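Local coordinates for hydrazine synthase subunit gamma (Candidatus Kuenenia stuttgartiensis, PDB 5C2V), which carries two c-type hemes and reduces nitric oxide to hydroxylamine, the first half-reaction of hydrazine synthesis, at residues 199-213 / 249-262. Numbering follows the deposited sequence.
Sequences ALFSDAQTHDVGTGR and GLDLVKEFDTPTLR. With CA (calcium ion), chain T; HEC (heme c), chain B; BET (trimethyl glycine), chain X.
H207 and F256 trade both of their backbone hydrogen bonds, H207 N reaching F256 O at 3.2 Å and F256 N reaching H207 O at 3.1 Å, and with T206 and D257 they form a minimal two-strand antiparallel sheet in the cytochrome c lobe that holds heme 2. It illustrates how a short antiparallel pairing of two strands distant in sequence can separate two cofactor sites. On the face carrying H207 and F256, H207 CD2 meets the T258 methyl CG2 at the ring edge (3.4 Å), while the heme vinyl-derived carbon CAC lies over the rim of one face of the imidazole. T211 OG1 donates to heme propionate O1D (2.7 Å) and touches F256 CE2; the H272 ring stacks on that of F256. L261 packs CB against F201 CB and lays CD2 on the porphyrin, close to the axial ligand H190, whose ND1 bonds F201 O. On the face carrying T206 and D257, D257, its CG anti to the backbone N (chi1 166°), presents OD2 to calcium at 2.4 Å, alongside L100 O, P102 O and three waters. Beyond the strands, buried R213 and D251 exchange two bonds: R213 N donates to D251 OD2, which H272 shares, and D251 N to R213 O.

The margin is looser. Q205 and K254 are exposed, and D208 CB lies 3.6 Å from E255 CG; D208 OD2 and E255 OE2, 4.4 Å apart, would probably disfavour each other mildly, and E255 OE1 turns to T109. H207 ND1 bonds trimethyl glycine and NE2 meets D203 at a doubtfully short separation, consistent with a ring donating from both nitrogens, and so perhaps protonated, between two carboxylates.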
ATOM      1  N   ALA C 199      -5.545 -66.555  31.270  1.00 34.12           N
ATOM      2  CA  ALA C 199      -5.517 -66.821  29.833  1.00 54.04           C
ATOM      3  C   ALA C 199      -5.277 -65.550  29.018  1.00 62.94           C
ATOM      4  O   ALA C 199      -6.038 -64.587  29.117  1.00 51.63           O
ATOM      5  CB  ALA C 199      -6.815 -67.485  29.398  1.00 38.09           C
ATOM      6  N   LEU C 200      -4.210 -65.545  28.223  1.00 65.62           N
ATOM      7  CA  LEU C 200      -3.869 -64.373  27.421  1.00 53.96           C
ATOM      8  C   LEU C 200      -4.330 -64.447  25.962  1.00 50.56           C
ATOM      9  O   LEU C 200      -4.245 -63.457  25.236  1.00 57.74           O
ATOM     10  CB  LEU C 200      -2.356 -64.157  27.459  1.00 46.97           C
ATOM     11  CG  LEU C 200      -1.729 -64.276  28.850  1.00 57.81           C
ATOM     12  CD1 LEU C 200      -0.214 -64.180  28.774  1.00 48.96           C
ATOM     13  CD2 LEU C 200      -2.294 -63.216  29.783  1.00 64.80           C
ATOM     14  N   PHE C 201      -4.831 -65.610  25.552  1.00 61.62           N
ATOM     15  CA  PHE C 201      -5.266 -65.858  24.172  1.00 58.89           C
ATOM     16  C   PHE C 201      -4.295 -65.343  23.102  1.00 55.70           C
ATOM     17  O   PHE C 201      -4.719 -64.856  22.053  1.00 57.68           O
ATOM     18  CB  PHE C 201      -6.653 -65.257  23.941  1.00 61.24           C
ATOM     19  CG  PHE C 201      -7.757 -66.012  24.624  1.00 61.68           C
ATOM     20  CD1 PHE C 201      -8.385 -67.071  23.988  1.00 67.09           C
ATOM     21  CD2 PHE C 201      -8.164 -65.667  25.901  1.00 70.10           C
ATOM     22  CE1 PHE C 201      -9.399 -67.771  24.612  1.00 48.14           C
ATOM     23  CE2 PHE C 201      -9.179 -66.363  26.531  1.00 55.33           C
ATOM     24  CZ  PHE C 201      -9.796 -67.417  25.886  1.00 51.47           C
ATOM     25  N   SER C 202      -2.998 -65.461  23.370  1.00 64.04           N
ATOM     26  CA  SER C 202      -1.974 -65.089  22.398  1.00 63.99           C
ATOM     27  C   SER C 202      -0.701 -65.901  22.623  1.00 53.01           C
ATOM     28  O   SER C 202      -0.352 -66.214  23.761  1.00 55.22           O
ATOM     29  CB  SER C 202      -1.669 -63.590  22.484  1.00 63.33           C
ATOM     30  OG  SER C 202      -0.602 -63.232  21.624  1.00 50.13           O
ATOM     31  N   ASP C 203       0.000 -66.226  21.541  1.00 47.14           N
ATOM     32  CA  ASP C 203       1.240 -66.990  21.648  1.00 54.49           C
ATOM     33  C   ASP C 203       2.441 -66.071  21.845  1.00 55.79           C
ATOM     34  O   ASP C 203       3.561 -66.538  22.056  1.00 58.22           O
ATOM     35  CB  ASP C 203       1.448 -67.875  20.413  1.00 67.47           C
ATOM     36  CG  ASP C 203       1.395 -67.095  19.106  1.00 71.19           C
ATOM     37  OD1 ASP C 203       1.500 -65.851  19.130  1.00 64.73           O
ATOM     38  OD2 ASP C 203       1.258 -67.737  18.044  1.00 67.22           O
ATOM     39  N   ALA C 204       2.190 -64.766  21.767  1.00 54.52           N
ATOM     40  CA  ALA C 204       3.228 -63.743  21.880  1.00 56.90           C
ATOM     41  C   ALA C 204       4.331 -63.945  20.844  1.00 40.86           C
ATOM     42  O   ALA C 204       5.503 -63.680  21.113  1.00 40.17           O
ATOM     43  CB  ALA C 204       3.815 -63.727  23.289  1.00 39.25           C
ATOM     44  N   GLN C 205       3.948 -64.414  19.660  1.00 48.90           N
ATOM     45  CA  GLN C 205       4.903 -64.648  18.583  1.00 58.48           C
ATOM     46  C   GLN C 205       4.585 -63.791  17.362  1.00 58.21           C
ATOM     47  O   GLN C 205       3.614 -63.035  17.355  1.00 66.96           O
ATOM     48  CB  GLN C 205       4.920 -66.126  18.191  1.00 71.57           C
ATOM     49  CG  GLN C 205       5.311 -67.068  19.317  1.00 52.60           C
ATOM     50  CD  GLN C 205       5.343 -68.518  18.875  1.00 75.96           C
ATOM     51  OE1 GLN C 205       5.416 -68.814  17.682  1.00 70.73           O
ATOM     52  NE2 GLN C 205       5.285 -69.432  19.838  1.00 73.89           N
ATOM     53  N   THR C 206       5.412 -63.921  16.329  1.00 53.58           N
ATOM     54  CA  THR C 206       5.236 -63.162  15.098  1.00 47.80           C
ATOM     55  C   THR C 206       4.775 -64.074  13.965  1.00 58.35           C
ATOM     56  O   THR C 206       5.471 -65.020  13.599  1.00 74.39           O
ATOM     57  CB  THR C 206       6.538 -62.450  14.687  1.00 43.73           C
ATOM     58  OG1 THR C 206       6.974 -61.592  15.750  1.00 40.71           O
ATOM     59  CG2 THR C 206       6.321 -61.622  13.435  1.00 40.68           C
ATOM     60  N   HIS C 207       3.600 -63.785  13.411  1.00 66.38           N
ATOM     61  CA  HIS C 207       3.010 -64.637  12.382  1.00 66.75           C
ATOM     62  C   HIS C 207       2.658 -63.875  11.108  1.00 78.04           C
ATOM     63  O   HIS C 207       2.471 -62.658  11.130  1.00 68.02           O
ATOM     64  CB  HIS C 207       1.749 -65.320  12.919  1.00 57.71           C
ATOM     65  CG  HIS C 207       2.017 -66.325  13.995  1.00 82.77           C
ATOM     66  ND1 HIS C 207       2.554 -67.567  13.736  1.00 69.43           N
ATOM     67  CD2 HIS C 207       1.815 -66.274  15.333  1.00 73.18           C
ATOM     68  CE1 HIS C 207       2.675 -68.237  14.867  1.00 76.05           C
ATOM     69  NE2 HIS C 207       2.234 -67.475  15.852  1.00 59.02           N
ATOM     70  N   ASP C 208       2.565 -64.603   9.997  1.00 72.71           N
ATOM     71  CA  ASP C 208       2.042 -64.036   8.763  1.00 54.90           C
ATOM     72  C   ASP C 208       0.611 -64.530   8.582  1.00 66.54           C
ATOM     73  O   ASP C 208       0.379 -65.682   8.216  1.00 78.26           O
ATOM     74  CB  ASP C 208       2.920 -64.438   7.571  1.00 61.51           C
ATOM     75  CG  ASP C 208       2.544 -63.718   6.283  1.00 61.54           C
ATOM     76  OD1 ASP C 208       1.373 -63.317   6.119  1.00 57.58           O
ATOM     77  OD2 ASP C 208       3.434 -63.558   5.422  1.00 65.36           O
ATOM     78  N   VAL C 209      -0.344 -63.643   8.839  1.00 57.49           N
ATOM     79  CA  VAL C 209      -1.761 -63.956   8.697  1.00 44.89           C
ATOM     80  C   VAL C 209      -2.351 -63.424   7.395  1.00 50.65           C
ATOM     81  O   VAL C 209      -3.558 -63.515   7.173  1.00 46.52           O
ATOM     82  CB  VAL C 209      -2.570 -63.415   9.885  1.00 56.15           C
ATOM     83  CG1 VAL C 209      -2.427 -64.344  11.076  1.00 58.81           C
ATOM     84  CG2 VAL C 209      -2.109 -62.016  10.239  1.00 60.45           C
ATOM     85  N   GLY C 210      -1.505 -62.834   6.556  1.00 53.35           N
ATOM     86  CA  GLY C 210      -1.948 -62.302   5.280  1.00 62.42           C
ATOM     87  C   GLY C 210      -2.576 -60.929   5.410  1.00 68.15           C
ATOM     88  O   GLY C 210      -3.335 -60.495   4.543  1.00 52.74           O
ATOM     89  N   THR C 211      -2.264 -60.247   6.507  1.00 50.54           N
ATOM     90  CA  THR C 211      -2.780 -58.907   6.755  1.00 50.45           C
ATOM     91  C   THR C 211      -1.797 -57.823   6.327  1.00 54.31           C
ATOM     92  O   THR C 211      -2.074 -56.634   6.476  1.00 57.93           O
ATOM     93  CB  THR C 211      -3.125 -58.706   8.241  1.00 55.19           C
ATOM     94  OG1 THR C 211      -1.974 -58.996   9.043  1.00 51.75           O
ATOM     95  CG2 THR C 211      -4.272 -59.615   8.650  1.00 42.44           C
ATOM     96  N   GLY C 212      -0.650 -58.234   5.796  1.00 53.38           N
ATOM     97  CA  GLY C 212       0.350 -57.287   5.338  1.00 50.44           C
ATOM     98  C   GLY C 212      -0.150 -56.468   4.165  1.00 57.95           C
ATOM     99  O   GLY C 212      -0.563 -57.020   3.145  1.00 58.83           O
ATOM    100  N   ARG C 213      -0.114 -55.147   4.306  1.00 61.09           N
ATOM    101  CA  ARG C 213      -0.598 -54.257   3.258  1.00 53.47           C
ATOM    102  C   ARG C 213       0.518 -53.944   2.268  1.00 48.40           C
ATOM    103  O   ARG C 213       1.555 -53.398   2.644  1.00 48.29           O
ATOM    104  CB  ARG C 213      -1.150 -52.961   3.858  1.00 47.53           C
ATOM    105  CG  ARG C 213      -2.097 -53.165   5.033  1.00 41.96           C
ATOM    106  CD  ARG C 213      -3.205 -54.149   4.702  1.00 39.90           C
ATOM    107  NE  ARG C 213      -4.085 -54.380   5.843  1.00 51.99           N
ATOM    108  CZ  ARG C 213      -4.962 -55.376   5.921  1.00 54.30           C
ATOM    109  NH1 ARG C 213      -5.078 -56.240   4.923  1.00 59.35           N
ATOM    110  NH2 ARG C 213      -5.725 -55.508   6.998  1.00 53.50           N
ATOM    111  N   GLY C 249      -2.977 -49.173   2.107  1.00 38.62           N
ATOM    112  CA  GLY C 249      -1.781 -48.969   2.906  1.00 42.09           C
ATOM    113  C   GLY C 249      -0.531 -49.606   2.322  1.00 43.92           C
ATOM    114  O   GLY C 249      -0.610 -50.473   1.451  1.00 43.43           O
ATOM    115  N   LEU C 250       0.627 -49.165   2.802  1.00 43.53           N
ATOM    116  CA  LEU C 250       1.895 -49.778   2.433  1.00 36.48           C
ATOM    117  C   LEU C 250       2.677 -50.143   3.686  1.00 55.67           C
ATOM    118  O   LEU C 250       3.167 -49.268   4.391  1.00 51.23           O
ATOM    119  CB  LEU C 250       2.722 -48.835   1.557  1.00 42.88           C
ATOM    120  CG  LEU C 250       2.137 -48.461   0.197  1.00 53.04           C
ATOM    121  CD1 LEU C 250       2.962 -47.371  -0.470  1.00 39.98           C
ATOM    122  CD2 LEU C 250       2.073 -49.695  -0.676  1.00 39.73           C
ATOM    123  N   ASP C 251       2.819 -51.440   3.944  1.00 55.86           N
ATOM    124  CA  ASP C 251       3.514 -51.908   5.138  1.00 43.82           C
ATOM    125  C   ASP C 251       4.976 -52.223   4.848  1.00 46.12           C
ATOM    126  O   ASP C 251       5.319 -52.694   3.764  1.00 45.12           O
ATOM    127  CB  ASP C 251       2.821 -53.143   5.717  1.00 51.20           C
ATOM    128  CG  ASP C 251       1.515 -52.810   6.415  1.00 59.66           C
ATOM    129  OD1 ASP C 251       1.322 -51.638   6.799  1.00 55.38           O
ATOM    130  OD2 ASP C 251       0.685 -53.730   6.587  1.00 48.33           O
ATOM    131  N   LEU C 252       5.838 -51.949   5.821  1.00 42.61           N
ATOM    132  CA  LEU C 252       7.254 -52.262   5.680  1.00 66.46           C
ATOM    133  C   LEU C 252       7.541 -53.719   6.043  1.00 64.85           C
ATOM    134  O   LEU C 252       8.613 -54.240   5.739  1.00 51.47           O
ATOM    135  CB  LEU C 252       8.102 -51.325   6.542  1.00 54.04           C
ATOM    136  CG  LEU C 252       8.717 -50.121   5.820  1.00 49.00           C
ATOM    137  CD1 LEU C 252       7.648 -49.267   5.152  1.00 44.38           C
ATOM    138  CD2 LEU C 252       9.565 -49.290   6.772  1.00 53.35           C
ATOM    139  N   VAL C 253       6.579 -54.373   6.693  1.00 62.30           N
ATOM    140  CA  VAL C 253       6.714 -55.782   7.061  1.00 41.76           C
ATOM    141  C   VAL C 253       5.427 -56.556   6.780  1.00 63.95           C
ATOM    142  O   VAL C 253       4.336 -55.983   6.777  1.00 61.66           O
ATOM    143  CB  VAL C 253       7.081 -55.955   8.551  1.00 54.22           C
ATOM    144  CG1 VAL C 253       8.422 -55.303   8.860  1.00 26.99           C
ATOM    145  CG2 VAL C 253       5.986 -55.387   9.439  1.00 39.68           C
ATOM    146  N   LYS C 254       5.562 -57.853   6.522  1.00 61.84           N
ATOM    147  CA  LYS C 254       4.404 -58.707   6.272  1.00 51.86           C
ATOM    148  C   LYS C 254       3.891 -59.434   7.515  1.00 53.34           C
ATOM    149  O   LYS C 254       2.806 -60.015   7.491  1.00 48.95           O
ATOM    150  CB  LYS C 254       4.738 -59.740   5.195  1.00 49.30           C
ATOM    151  CG  LYS C 254       5.400 -59.161   3.962  1.00 48.18           C
ATOM    152  CD  LYS C 254       5.716 -60.250   2.953  1.00 64.00           C
ATOM    153  CE  LYS C 254       6.370 -59.675   1.711  1.00 69.20           C
ATOM    154  NZ  LYS C 254       6.616 -60.721   0.683  1.00 64.51           N
ATOM    155  N   GLU C 255       4.658 -59.396   8.601  1.00 58.65           N
ATOM    156  CA  GLU C 255       4.332 -60.200   9.778  1.00 57.11           C
ATOM    157  C   GLU C 255       4.188 -59.347  11.035  1.00 48.75           C
ATOM    158  O   GLU C 255       4.839 -58.312  11.168  1.00 40.50           O
ATOM    159  CB  GLU C 255       5.398 -61.278   9.993  1.00 52.09           C
ATOM    160  CG  GLU C 255       5.546 -62.241   8.826  1.00 61.84           C
ATOM    161  CD  GLU C 255       6.538 -63.350   9.109  1.00 65.87           C
ATOM    162  OE1 GLU C 255       7.209 -63.295  10.162  1.00 67.12           O
ATOM    163  OE2 GLU C 255       6.647 -64.278   8.281  1.00 65.86           O
ATOM    164  N   PHE C 256       3.337 -59.789  11.958  1.00 49.53           N
ATOM    165  CA  PHE C 256       3.003 -58.980  13.125  1.00 49.48           C
ATOM    166  C   PHE C 256       2.892 -59.782  14.421  1.00 52.55           C
ATOM    167  O   PHE C 256       2.564 -60.968  14.409  1.00 56.43           O
ATOM    168  CB  PHE C 256       1.691 -58.230  12.879  1.00 57.91           C
ATOM    169  CG  PHE C 256       1.643 -57.516  11.560  1.00 55.35           C
ATOM    170  CD1 PHE C 256       2.222 -56.267  11.412  1.00 50.00           C
ATOM    171  CD2 PHE C 256       1.026 -58.099  10.464  1.00 51.04           C
ATOM    172  CE1 PHE C 256       2.184 -55.611  10.196  1.00 44.47           C
ATOM    173  CE2 PHE C 256       0.985 -57.448   9.247  1.00 57.27           C
ATOM    174  CZ  PHE C 256       1.565 -56.202   9.113  1.00 48.91           C
ATOM    175  N   ASP C 257       3.168 -59.112  15.535  1.00 51.21           N
ATOM    176  CA  ASP C 257       3.010 -59.693  16.863  1.00 43.03           C
ATOM    177  C   ASP C 257       1.530 -59.857  17.204  1.00 64.27           C
ATOM    178  O   ASP C 257       0.754 -58.906  17.106  1.00 59.92           O
ATOM    179  CB  ASP C 257       3.716 -58.818  17.905  1.00 44.87           C
ATOM    180  CG  ASP C 257       3.319 -59.158  19.328  1.00 60.41           C
ATOM    181  OD1 ASP C 257       3.724 -60.232  19.821  1.00 61.00           O
ATOM    182  OD2 ASP C 257       2.615 -58.340  19.959  1.00 70.58           O
ATOM    183  N   THR C 258       1.143 -61.067  17.599  1.00 53.29           N
ATOM    184  CA  THR C 258      -0.259 -61.370  17.874  1.00 59.91           C
ATOM    185  C   THR C 258      -0.744 -60.723  19.167  1.00 48.36           C
ATOM    186  O   THR C 258      -0.138 -60.901  20.223  1.00 57.26           O
ATOM    187  CB  THR C 258      -0.505 -62.888  17.965  1.00 60.28           C
ATOM    188  OG1 THR C 258      -0.162 -63.353  19.277  1.00 64.87           O
ATOM    189  CG2 THR C 258       0.320 -63.627  16.929  1.00 57.15           C
ATOM    190  N   PRO C 259      -1.843 -59.959  19.079  1.00 49.51           N
ATOM    191  CA  PRO C 259      -2.485 -59.310  20.225  1.00 56.68           C
ATOM    192  C   PRO C 259      -3.329 -60.276  21.047  1.00 52.90           C
ATOM    193  O   PRO C 259      -3.734 -61.323  20.540  1.00 53.98           O
ATOM    194  CB  PRO C 259      -3.377 -58.239  19.576  1.00 53.63           C
ATOM    195  CG  PRO C 259      -3.025 -58.237  18.110  1.00 48.17           C
ATOM    196  CD  PRO C 259      -2.502 -59.599  17.816  1.00 51.03           C
ATOM    197  N   THR C 260      -3.593 -59.921  22.299  1.00 54.26           N
ATOM    198  CA  THR C 260      -4.511 -60.685  23.134  1.00 54.37           C
ATOM    199  C   THR C 260      -5.930 -60.592  22.584  1.00 56.34           C
ATOM    200  O   THR C 260      -6.284 -59.620  21.918  1.00 63.59           O
ATOM    201  CB  THR C 260      -4.505 -60.188  24.592  1.00 59.69           C
ATOM    202  OG1 THR C 260      -5.421 -60.967  25.370  1.00 63.07           O
ATOM    203  CG2 THR C 260      -4.911 -58.722  24.661  1.00 46.27           C
ATOM    204  N   LEU C 261      -6.738 -61.613  22.851  1.00 51.83           N
ATOM    205  CA  LEU C 261      -8.148 -61.568  22.483  1.00 51.55           C
ATOM    206  C   LEU C 261      -9.001 -61.132  23.671  1.00 55.02           C
ATOM    207  O   LEU C 261     -10.220 -61.012  23.563  1.00 61.10           O
ATOM    208  CB  LEU C 261      -8.617 -62.924  21.955  1.00 52.71           C
ATOM    209  CG  LEU C 261      -7.938 -63.399  20.668  1.00 63.87           C
ATOM    210  CD1 LEU C 261      -8.692 -64.573  20.061  1.00 54.62           C
ATOM    211  CD2 LEU C 261      -7.814 -62.257  19.669  1.00 68.65           C
ATOM    212  N   ARG C 262      -8.349 -60.898  24.807  1.00 44.34           N
ATOM    213  CA  ARG C 262      -9.035 -60.394  25.991  1.00 48.89           C
ATOM    214  C   ARG C 262      -9.479 -58.953  25.762  1.00 66.86           C
ATOM    215  O   ARG C 262      -8.725 -58.147  25.214  1.00 69.00           O
ATOM    216  CB  ARG C 262      -8.131 -60.484  27.223  1.00 55.60           C
ATOM    217  CG  ARG C 262      -7.718 -61.899  27.598  1.00 59.11           C
ATOM    218  CD  ARG C 262      -8.862 -62.668  28.244  1.00 47.33           C
ATOM    219  NE  ARG C 262      -9.300 -62.050  29.493  1.00 43.86           N
ATOM    220  CZ  ARG C 262      -8.707 -62.236  30.668  1.00 42.44           C
ATOM    221  NH1 ARG C 262      -7.644 -63.023  30.761  1.00 57.42           N
ATOM    222  NH2 ARG C 262      -9.175 -61.632  31.752  1.00 43.08           N
TER
HETATM  223 CA    CA T 402       2.812 -58.299  22.334  1.00 59.55          CA
HETATM  224 FE   HEC B 405      -5.827 -64.158  15.223  1.00 58.21          FE
HETATM  225  CHA HEC B 405      -5.306 -60.764  15.324  1.00 57.52           C
HETATM  226  CHB HEC B 405      -9.059 -63.700  16.247  1.00 75.30           C
HETATM  227  CHC HEC B 405      -6.550 -67.432  14.418  1.00 62.68           C
HETATM  228  CHD HEC B 405      -2.530 -64.720  14.553  1.00 67.47           C
HETATM  229  NA  HEC B 405      -6.981 -62.528  15.676  1.00 62.85           N
HETATM  230  C1A HEC B 405      -6.552 -61.215  15.705  1.00 62.98           C
HETATM  231  C2A HEC B 405      -7.646 -60.402  16.201  1.00 69.06           C
HETATM  232  C3A HEC B 405      -8.680 -61.209  16.456  1.00 67.27           C
HETATM  233  C4A HEC B 405      -8.286 -62.565  16.130  1.00 59.51           C
HETATM  234  CMA HEC B 405     -10.056 -60.773  17.005  1.00 49.46           C
HETATM  235  CAA HEC B 405      -7.619 -58.872  16.407  1.00 55.20           C
HETATM  236  CBA HEC B 405      -6.674 -58.527  17.554  1.00 64.04           C
HETATM  237  CGA HEC B 405      -6.460 -57.037  17.609  1.00 51.92           C
HETATM  238  O1A HEC B 405      -5.944 -56.542  18.643  1.00 54.38           O
HETATM  239  O2A HEC B 405      -6.812 -56.343  16.621  1.00 55.21           O
HETATM  240  NB  HEC B 405      -7.483 -65.375  15.386  1.00 61.45           N
HETATM  241  C1B HEC B 405      -8.754 -64.926  15.695  1.00 62.84           C
HETATM  242  C2B HEC B 405      -9.697 -65.963  15.328  1.00 53.68           C
HETATM  243  C3B HEC B 405      -9.003 -66.996  14.829  1.00 67.28           C
HETATM  244  C4B HEC B 405      -7.596 -66.644  14.851  1.00 53.54           C
HETATM  245  CMB HEC B 405     -11.229 -65.870  15.512  1.00 59.26           C
HETATM  246  CAB HEC B 405      -9.573 -68.334  14.300  1.00 65.28           C
HETATM  247  CBB HEC B 405     -10.327 -68.110  12.971  1.00 55.64           C
HETATM  248  NC  HEC B 405      -4.742 -65.780  14.601  1.00 69.64           N
HETATM  249  C1C HEC B 405      -5.230 -67.041  14.321  1.00 68.61           C
HETATM  250  C2C HEC B 405      -4.135 -67.836  13.800  1.00 68.70           C
HETATM  251  C3C HEC B 405      -3.009 -67.126  13.948  1.00 70.85           C
HETATM  252  C4C HEC B 405      -3.380 -65.792  14.380  1.00 62.50           C
HETATM  253  CMC HEC B 405      -4.215 -69.351  13.511  1.00 68.70           C
HETATM  254  CAC HEC B 405      -1.574 -67.583  13.595  1.00 70.71           C
HETATM  255  CBC HEC B 405      -1.425 -67.781  12.070  1.00 67.89           C
HETATM  256  ND  HEC B 405      -4.147 -62.926  15.040  1.00 51.71           N
HETATM  257  C1D HEC B 405      -2.912 -63.397  14.600  1.00 63.91           C
HETATM  258  C2D HEC B 405      -2.099 -62.270  14.198  1.00 66.86           C
HETATM  259  C3D HEC B 405      -2.973 -61.031  14.445  1.00 70.12           C
HETATM  260  C4D HEC B 405      -4.224 -61.539  14.963  1.00 59.79           C
HETATM  261  CMD HEC B 405      -0.657 -62.309  13.645  1.00 51.57           C
HETATM  262  CAD HEC B 405      -2.613 -59.553  14.185  1.00 60.49           C
HETATM  263  CBD HEC B 405      -2.461 -59.329  12.684  1.00 55.74           C
HETATM  264  CGD HEC B 405      -2.416 -57.853  12.392  1.00 61.49           C
HETATM  265  O1D HEC B 405      -2.351 -57.481  11.192  1.00 42.14           O
HETATM  266  O2D HEC B 405      -2.448 -57.050  13.360  1.00 50.98           O
HETATM  267  N   BET X 406       2.601 -70.112   8.754  1.00 80.39           N
HETATM  268  CA  BET X 406       2.227 -68.682   9.136  1.00 81.02           C
HETATM  269  C   BET X 406       3.257 -68.113  10.258  1.00 78.03           C
HETATM  270  O   BET X 406       3.067 -68.551  11.417  1.00 66.05           O
HETATM  271  OXT BET X 406       4.099 -67.297   9.803  1.00 76.30           O
HETATM  272  C1  BET X 406       4.111 -70.279   8.691  1.00 65.03           C
HETATM  273  C2  BET X 406       2.032 -70.458   7.378  1.00 74.57           C
HETATM  274  C3  BET X 406       2.098 -71.097   9.797  1.00 72.10           C
HETATM  275  O   HOH W   1       5.923 -61.248  18.620  1.00 47.74           O
HETATM  276  O   HOH W   2       3.758 -60.484  22.241  1.00 67.71           O
HETATM  277  O   HOH W   3       0.618 -59.234  22.469  1.00 54.25           O
HETATM  278  O   HOH W   4       1.855 -56.106  22.420  1.00 81.84           O